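Local coordinates for protein Lys-gingipain W83 (Porphyromonas gingivalis, PDB 4ITC) that cleaves proteins after lysine as a cysteine proteinase, the chain here being its K1 cleaved adhesin domain, a calcium-binding beta-sandwich module with hemolytic activity in vitro, at residues F107-L112 / D141-T146; Y93-S98 / K147-R152; S15-D20 / T100-S105. All coordinates share one frame; numbering follows the deposited sequence. Where two conformers were deposited one is given.

Contact 1 of 3, residues F107-L112 / D141-T146; sequences FTNALL and DLPAGT. With GAI (guanidine), chain D.
Leu111 and Pro143 point toward each other across one margin of the beta sandwich, where strand 109-115, outermost in its five-stranded sheet, meets the end of strand 136-142 from the other sheet. With CG anti to its carbonyl carbon (chi1 -52°), Leu111 sends both methyls across: CD2 stops 4.0 Å from CD of Pro143, while CD1 lies 3.6 Å from CD2 of Leu142. The two leucines cross at about a right angle and meet methyl to methyl. CD1 of Leu111 also rests 3.7 Å from the carbonyl O of Asp141. A branched leucine suits this place, its two methyls serving two neighbours.

Asn109 and Pro143 instead slide past each other in opposite directions, ND2 of Asn109 lying 4.0 Å from CG of Pro143. This polar side chain belongs to the exposed margin, whereas Leu142 is buried and also packs on Leu71 and Val149. Leu111 and Leu112 both face Val95 in a classic beta bulge, at a corner of the chain.

Pro143 opens a type II turn that runs to Thr146, with Gly145 third, where positive phi (85°) favours glycine. CB of Ala144 lies 3.7 Å from C of a bound guanidine, which Asn73 hydrogen-bonds. The carbonyl O of Pro143 takes two bonds from the same face of its plane: one from Thr146 N, the other from Thr146 OG1 at 2.7 Å.

Contact 2 of 3, residues Y93-S98 / K147-R152; sequences YAVYAS and KYVAFR
The Tyr96 ring and the Arg152 guanidinium meet with their planes 48° apart, neither stacked nor perpendicular. Tyr96 OH sits at the guanidinium edge, 7° out of its plane, and accepts a hydrogen bond from Arg152 NH1 at 3.0 Å. Carbonyl O of Ala150 lies at the edge of the tyrosine ring, near its plane, while Arg152 CD approaches obliquely, 3.6 Å from Tyr96 CE1. Arg152 leaves the backbone trans to N (chi1 -172°) and stays extended to NE, which carries it past the ring to the hydroxyl, a reach that suits arginine. Its NE forms a salt bridge with Asp61, and Phe154 makes a cation-pi contact, so several partners fix the guanidinium.

These side chains stand on an antiparallel pair in the five-stranded sheet of the sandwich, strands 92-98 and 148-153. Ala94 with Arg152, Tyr96 with Ala150 and Ser98 with Tyr148 are hydrogen-bonded pairs; Ala150 N, for example, donates a hydrogen bond to Tyr96 O at 2.9 Å. The small Ala150 sets its CB beside that of Tyr96, and Phe107 packs on both side chains.

On the other face, Val95, Val149 and Phe151 turn toward strand 75-83 of the second sheet, where apolar residues fill the interior. Val95 CG2 is 3.8 Å from Phe151 CD2, the two side chains lying alongside and pointing the same way; Phe79 meets the Phe151 ring edge-to-face. Val95 CG1 touches Val149 CG1 at 3.9 Å. At the far end a classic beta bulge sets Lys147 and Tyr148 both opposite Ser98, whose carbonyl O accepts from Lys147 N at 2.8 Å and from Tyr148 N at 3.1 Å.

Contact 3 of 3, residues S15-D20 / T100-S105; sequences SWKTID and TGNDAS. With CA (calcium ion), chain B; GAI (guanidine), chain G.
Lys17 and Asp103 form the salt bridge of this contact: NZ of Lys17 lies 2.9 Å from OD1 of Asp103, though the hydrogen bond within the pair is weak. The same ammonium group gives a hydrogen bond to the carbonyl O of Asn102 at 3.0 Å, coming from above the carbonyl plane, 60° out of it. Extended along its whole length (chi1 176°), the lysine crosses the Asn102 side chain at about a right angle and brings its charge to both acceptors. Lysine suits this rather open place, since its aliphatic stem carries the ammonium from strand to loop, CE passing 3.4 Å from the carbonyl O of Asn102.

Apolar contact comes from Ile19, two residues along and on the same side of the strand. Its CD1 reaches 3.4 Å from Ala104 N and 4.2 Å from Ala104 CB, the small alanine admitting the methyl close to the start of the short 3-10 segment. Strand 17-20 borders the five-stranded sheet of the sandwich, and here it meets the loop between strands 92-98 and 109-115.

Thr18 and Asp20 serve ligands instead. Thr18 OG1 accepts a hydrogen bond from N1 of a bound guanidine at 3.1 Å, and Trp16 O accepts another from that nitrogen. Asp20 OD1 binds a calcium ion at 2.3 Å; side chains of Asp22, Asp24 and Asn62, backbone O of His26 and a water also bind it.

In the fold
All three contacts reach the five-stranded sheet, at different places across it: contact 2 pairs two strands within it, contact 1 lies at the border formed by strand 109-115, and contact 3 at the border formed by strand 17-20. The centres of contacts 1 and 2 are about 7 Å apart, joined by a probable hydrogen bond from Leu111 N to Val95 O (2.7 Å). The centres of contacts 2 and 3 are about 9 Å apart, and Tyr148 CD2 packs 3.4 Å from Gly101 O. Calcium is bound directly in contact 3, and the Arg152 side chain of contact 2 stands about 10 Å from that same ion. Contacts 1 and 3 each touch a separate guanidine.

Contact 1 of 3, residues F107-L112 / D141-T146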
# COMPACT_ATOMS: atom_id res chain seq x y z
N PHE A 107 -10.97 -4.60 9.89
CA PHE A 107 -10.98 -3.97 8.57
C PHE A 107 -11.87 -4.73 7.62
O PHE A 107 -11.44 -5.66 6.99
CB PHE A 107 -9.55 -3.88 8.05
CG PHE A 107 -8.73 -2.92 8.85
CD1 PHE A 107 -8.96 -1.55 8.77
CD2 PHE A 107 -7.80 -3.39 9.77
CE1 PHE A 107 -8.24 -0.66 9.56
CE2 PHE A 107 -7.09 -2.50 10.56
CZ PHE A 107 -7.30 -1.14 10.43
N THR A 108 -13.14 -4.34 7.57
CA THR A 108 -14.07 -5.04 6.71
C THR A 108 -14.72 -4.15 5.64
O THR A 108 -15.21 -4.67 4.61
CB THR A 108 -15.18 -5.69 7.56
OG1 THR A 108 -15.80 -4.71 8.37
CG2 THR A 108 -14.56 -6.78 8.48
N ASN A 109 -14.66 -2.84 5.85
CA ASN A 109 -15.24 -1.93 4.87
C ASN A 109 -14.18 -1.62 3.84
O ASN A 109 -13.35 -0.73 4.12
CB ASN A 109 -15.72 -0.67 5.58
CG ASN A 109 -16.41 0.29 4.62
OD1 ASN A 109 -16.58 -0.02 3.44
ND2 ASN A 109 -16.72 1.48 5.09
N ALA A 110 -14.19 -2.36 2.73
CA ALA A 110 -13.26 -2.11 1.61
C ALA A 110 -13.75 -0.93 0.86
O ALA A 110 -14.80 -0.99 0.18
CB ALA A 110 -13.09 -3.28 0.66
N LEU A 111 -12.97 0.14 0.94
CA LEU A 111 -13.28 1.39 0.25
C LEU A 111 -12.84 1.39 -1.19
O LEU A 111 -13.40 2.11 -2.03
CB LEU A 111 -12.61 2.56 0.99
CG LEU A 111 -12.88 2.69 2.51
CD1 LEU A 111 -12.11 3.86 3.08
CD2 LEU A 111 -14.35 2.83 2.80
N LEU A 112 -11.77 0.65 -1.47
CA LEU A 112 -11.14 0.53 -2.76
C LEU A 112 -10.53 -0.87 -2.83
O LEU A 112 -9.93 -1.31 -1.88
CB LEU A 112 -10.06 1.61 -2.96
CG LEU A 112 -9.24 1.58 -4.25
CD1 LEU A 112 -10.12 1.59 -5.47
CD2 LEU A 112 -8.32 2.79 -4.31
N ASP A 141 -12.71 8.37 -0.35
CA ASP A 141 -13.44 9.08 0.70
C ASP A 141 -13.47 8.21 1.95
O ASP A 141 -13.75 7.00 1.88
CB ASP A 141 -14.86 9.41 0.22
CG ASP A 141 -14.84 10.50 -0.87
OD1 ASP A 141 -14.16 11.53 -0.66
OD2 ASP A 141 -15.45 10.31 -1.95
N LEU A 142 -13.20 8.83 3.10
CA LEU A 142 -13.17 8.11 4.36
C LEU A 142 -14.45 8.44 5.13
O LEU A 142 -14.79 9.60 5.29
CB LEU A 142 -11.98 8.52 5.19
CG LEU A 142 -10.60 8.30 4.55
CD1 LEU A 142 -9.46 8.70 5.46
CD2 LEU A 142 -10.45 6.84 4.16
N PRO A 143 -15.19 7.43 5.53
CA PRO A 143 -16.43 7.72 6.28
C PRO A 143 -16.20 8.47 7.59
O PRO A 143 -15.14 8.39 8.25
CB PRO A 143 -16.98 6.32 6.58
CG PRO A 143 -16.35 5.41 5.59
CD PRO A 143 -15.02 5.98 5.25
N ALA A 144 -17.24 9.18 8.02
CA ALA A 144 -17.21 9.81 9.34
C ALA A 144 -16.98 8.75 10.43
O ALA A 144 -17.59 7.67 10.39
CB ALA A 144 -18.55 10.50 9.58
N GLY A 145 -16.14 9.07 11.42
CA GLY A 145 -15.82 8.16 12.50
C GLY A 145 -14.70 7.18 12.21
O GLY A 145 -14.38 6.34 13.06
N THR A 146 -14.11 7.28 11.03
CA THR A 146 -12.95 6.43 10.70
C THR A 146 -11.85 6.73 11.69
O THR A 146 -11.47 7.89 11.88
CB THR A 146 -12.49 6.71 9.27
OG1 THR A 146 -13.50 6.26 8.37
CG2 THR A 146 -11.17 5.97 8.95
C GAI D . -21.68 12.55 9.74
N1 GAI D . -21.45 13.47 8.92
N2 GAI D . -22.28 11.40 9.42
N3 GAI D . -21.31 12.72 10.99

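Contact 2 of 3, residues Y93-S98 / K147-R152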
# COMPACT_ATOMS: atom_id res chain seq x y z
N TYR A 93 -4.81 -5.48 -4.14
CA TYR A 93 -4.81 -4.85 -2.83
C TYR A 93 -6.16 -4.24 -2.56
O TYR A 93 -7.03 -4.09 -3.47
CB TYR A 93 -3.71 -3.76 -2.71
CG TYR A 93 -4.00 -2.51 -3.50
CD1 TYR A 93 -3.84 -2.47 -4.89
CD2 TYR A 93 -4.47 -1.39 -2.88
CE1 TYR A 93 -4.15 -1.33 -5.62
CE2 TYR A 93 -4.78 -0.24 -3.61
CZ TYR A 93 -4.64 -0.25 -4.97
OH TYR A 93 -4.94 0.93 -5.64
N ALA A 94 -6.36 -3.88 -1.30
CA ALA A 94 -7.57 -3.15 -0.91
C ALA A 94 -7.21 -2.14 0.16
O ALA A 94 -6.21 -2.31 0.85
CB ALA A 94 -8.68 -4.09 -0.46
N VAL A 95 -8.03 -1.09 0.29
CA VAL A 95 -7.94 -0.11 1.33
C VAL A 95 -9.21 -0.17 2.14
O VAL A 95 -10.33 -0.20 1.56
CB VAL A 95 -7.78 1.31 0.74
CG1 VAL A 95 -7.76 2.38 1.79
CG2 VAL A 95 -6.56 1.39 -0.16
N TYR A 96 -9.08 -0.20 3.48
CA TYR A 96 -10.21 -0.33 4.40
C TYR A 96 -10.19 0.77 5.42
O TYR A 96 -9.11 1.28 5.73
CB TYR A 96 -10.11 -1.65 5.24
CG TYR A 96 -10.07 -2.92 4.42
CD1 TYR A 96 -8.89 -3.39 3.86
CD2 TYR A 96 -11.24 -3.67 4.22
CE1 TYR A 96 -8.87 -4.57 3.12
CE2 TYR A 96 -11.22 -4.83 3.49
CZ TYR A 96 -10.05 -5.30 2.95
OH TYR A 96 -10.02 -6.48 2.22
N ALA A 97 -11.37 1.08 5.96
CA ALA A 97 -11.51 1.95 7.12
C ALA A 97 -12.07 1.13 8.27
O ALA A 97 -12.94 0.29 8.08
CB ALA A 97 -12.42 3.15 6.84
N SER A 98 -11.54 1.35 9.45
CA SER A 98 -12.16 0.87 10.67
C SER A 98 -12.56 2.04 11.56
O SER A 98 -11.81 2.99 11.70
CB SER A 98 -11.18 -0.01 11.43
OG SER A 98 -11.63 -0.24 12.75
N LYS A 147 -11.31 5.68 12.30
CA LYS A 147 -10.20 5.82 13.23
C LYS A 147 -8.91 5.29 12.63
O LYS A 147 -7.82 5.80 12.90
CB LYS A 147 -10.53 5.07 14.50
CG LYS A 147 -9.63 5.37 15.67
CD LYS A 147 -10.14 4.59 16.87
CE LYS A 147 -9.69 5.17 18.19
NZ LYS A 147 -8.26 5.45 18.18
N TYR A 148 -9.01 4.25 11.82
CA TYR A 148 -7.80 3.71 11.16
C TYR A 148 -8.05 3.40 9.71
O TYR A 148 -9.17 2.98 9.34
CB TYR A 148 -7.35 2.40 11.83
CG TYR A 148 -7.06 2.50 13.30
CD1 TYR A 148 -5.82 2.95 13.76
CD2 TYR A 148 -8.01 2.13 14.23
CE1 TYR A 148 -5.57 3.04 15.10
CE2 TYR A 148 -7.76 2.23 15.60
CZ TYR A 148 -6.54 2.68 15.99
OH TYR A 148 -6.25 2.79 17.37
N VAL A 149 -7.02 3.54 8.89
CA VAL A 149 -7.02 3.10 7.52
C VAL A 149 -5.98 2.00 7.35
O VAL A 149 -4.86 2.13 7.84
CB VAL A 149 -6.73 4.27 6.58
CG1 VAL A 149 -6.45 3.82 5.14
CG2 VAL A 149 -7.87 5.28 6.63
N ALA A 150 -6.36 0.95 6.63
CA ALA A 150 -5.46 -0.16 6.32
C ALA A 150 -5.29 -0.33 4.85
O ALA A 150 -6.24 -0.26 4.08
CB ALA A 150 -5.99 -1.47 6.91
N PHE A 151 -4.05 -0.57 4.46
CA PHE A 151 -3.67 -1.01 3.11
C PHE A 151 -3.32 -2.49 3.18
O PHE A 151 -2.42 -2.87 3.94
CB PHE A 151 -2.44 -0.22 2.64
CG PHE A 151 -2.66 1.29 2.59
CD1 PHE A 151 -2.43 2.06 3.70
CD2 PHE A 151 -3.17 1.88 1.45
CE1 PHE A 151 -2.65 3.43 3.69
CE2 PHE A 151 -3.36 3.26 1.43
CZ PHE A 151 -3.12 4.02 2.53
N ARG A 152 -4.03 -3.31 2.41
CA ARG A 152 -3.91 -4.74 2.52
C ARG A 152 -3.46 -5.32 1.19
O ARG A 152 -4.12 -5.13 0.17
CB ARG A 152 -5.25 -5.36 2.87
CG ARG A 152 -5.24 -6.84 3.19
CD ARG A 152 -6.67 -7.35 3.37
NE ARG A 152 -6.67 -8.78 3.64
CZ ARG A 152 -7.73 -9.55 3.62
NH1 ARG A 152 -8.91 -9.05 3.31
NH2 ARG A 152 -7.58 -10.83 3.91

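Contact 3 of 3, residues S15-D20 / T100-S105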
# COMPACT_ATOMS: atom_id res chain seq x y z
N SER A 15 4.50 4.44 14.88
CA SER A 15 3.10 4.75 15.11
C SER A 15 2.19 4.06 14.07
O SER A 15 0.99 3.95 14.32
CB SER A 15 2.89 6.25 15.04
OG SER A 15 3.46 6.77 13.86
N TRP A 16 2.75 3.58 12.97
CA TRP A 16 1.99 2.77 12.02
C TRP A 16 2.06 1.34 12.50
O TRP A 16 3.01 0.95 13.15
CB TRP A 16 2.55 2.89 10.60
CG TRP A 16 2.29 4.22 9.95
CD1 TRP A 16 2.76 5.45 10.36
CD2 TRP A 16 1.59 4.45 8.74
NE1 TRP A 16 2.34 6.42 9.50
CE2 TRP A 16 1.62 5.83 8.49
CE3 TRP A 16 0.90 3.62 7.86
CZ2 TRP A 16 0.99 6.40 7.38
CZ3 TRP A 16 0.28 4.22 6.74
CH2 TRP A 16 0.34 5.57 6.52
N LYS A 17 1.04 0.55 12.22
CA LYS A 17 1.03 -0.85 12.59
C LYS A 17 1.15 -1.72 11.36
O LYS A 17 0.59 -1.39 10.31
CB LYS A 17 -0.27 -1.19 13.33
CG LYS A 17 -0.44 -2.65 13.69
CD LYS A 17 -1.64 -2.79 14.60
CE LYS A 17 -1.90 -4.23 14.95
NZ LYS A 17 -3.10 -4.38 15.80
N THR A 18 1.92 -2.79 11.45
CA THR A 18 1.99 -3.76 10.37
C THR A 18 1.48 -5.08 10.88
O THR A 18 1.72 -5.46 12.05
CB THR A 18 3.40 -3.91 9.76
OG1 THR A 18 4.37 -4.15 10.80
CG2 THR A 18 3.77 -2.69 8.94
N ILE A 19 0.74 -5.78 10.03
CA ILE A 19 0.27 -7.12 10.34
C ILE A 19 0.64 -8.06 9.20
O ILE A 19 0.20 -7.91 8.08
CB ILE A 19 -1.24 -7.24 10.59
CG1 ILE A 19 -1.73 -6.15 11.56
CG2 ILE A 19 -1.56 -8.64 11.07
CD1 ILE A 19 -3.23 -6.11 11.69
N ASP A 20 1.44 -9.07 9.54
CA ASP A 20 1.77 -10.15 8.64
C ASP A 20 0.77 -11.24 8.89
O ASP A 20 1.04 -12.22 9.66
CB ASP A 20 3.19 -10.63 8.93
CG ASP A 20 3.57 -11.90 8.21
OD1 ASP A 20 3.00 -12.23 7.17
OD2 ASP A 20 4.50 -12.60 8.74
N THR A 100 -13.40 1.17 14.74
CA THR A 100 -13.22 0.54 16.06
C THR A 100 -11.74 0.33 16.33
O THR A 100 -11.01 1.26 16.68
CB THR A 100 -14.04 -0.76 16.14
OG1 THR A 100 -13.69 -1.62 15.08
CG2 THR A 100 -15.54 -0.47 16.02
N GLY A 101 -11.27 -0.87 16.09
CA GLY A 101 -9.89 -1.21 16.38
C GLY A 101 -8.99 -1.32 15.17
O GLY A 101 -9.37 -1.03 14.06
N ASN A 102 -7.75 -1.70 15.44
CA ASN A 102 -6.73 -1.84 14.41
C ASN A 102 -6.19 -3.25 14.25
O ASN A 102 -5.05 -3.43 13.80
CB ASN A 102 -5.61 -0.82 14.58
CG ASN A 102 -4.80 -1.00 15.83
OD1 ASN A 102 -3.91 -0.16 16.11
ND2 ASN A 102 -5.09 -2.02 16.60
N ASP A 103 -7.01 -4.25 14.56
CA ASP A 103 -6.62 -5.60 14.26
C ASP A 103 -7.10 -5.93 12.83
O ASP A 103 -8.00 -5.27 12.32
CB ASP A 103 -7.23 -6.57 15.28
CG ASP A 103 -6.49 -6.56 16.62
OD1 ASP A 103 -5.41 -5.93 16.76
OD2 ASP A 103 -6.98 -7.25 17.54
N ALA A 104 -6.53 -6.93 12.18
CA ALA A 104 -6.96 -7.32 10.84
C ALA A 104 -8.47 -7.49 10.75
O ALA A 104 -9.09 -7.08 9.78
CB ALA A 104 -6.28 -8.60 10.37
N SER A 105 -9.05 -8.15 11.74
CA SER A 105 -10.47 -8.43 11.73
C SER A 105 -11.39 -7.22 11.81
O SER A 105 -12.57 -7.33 11.47
CB SER A 105 -10.81 -9.36 12.89
OG SER A 105 -10.50 -8.74 14.13
CA CA B . 3.22 -12.13 4.89
C GAI G . 6.07 -0.78 11.74
N1 GAI G . 4.99 -1.37 12.02
N2 GAI G . 6.28 0.49 12.06
N3 GAI G . 7.04 -1.45 11.10
O HOH W 1 3.72 -12.53 2.55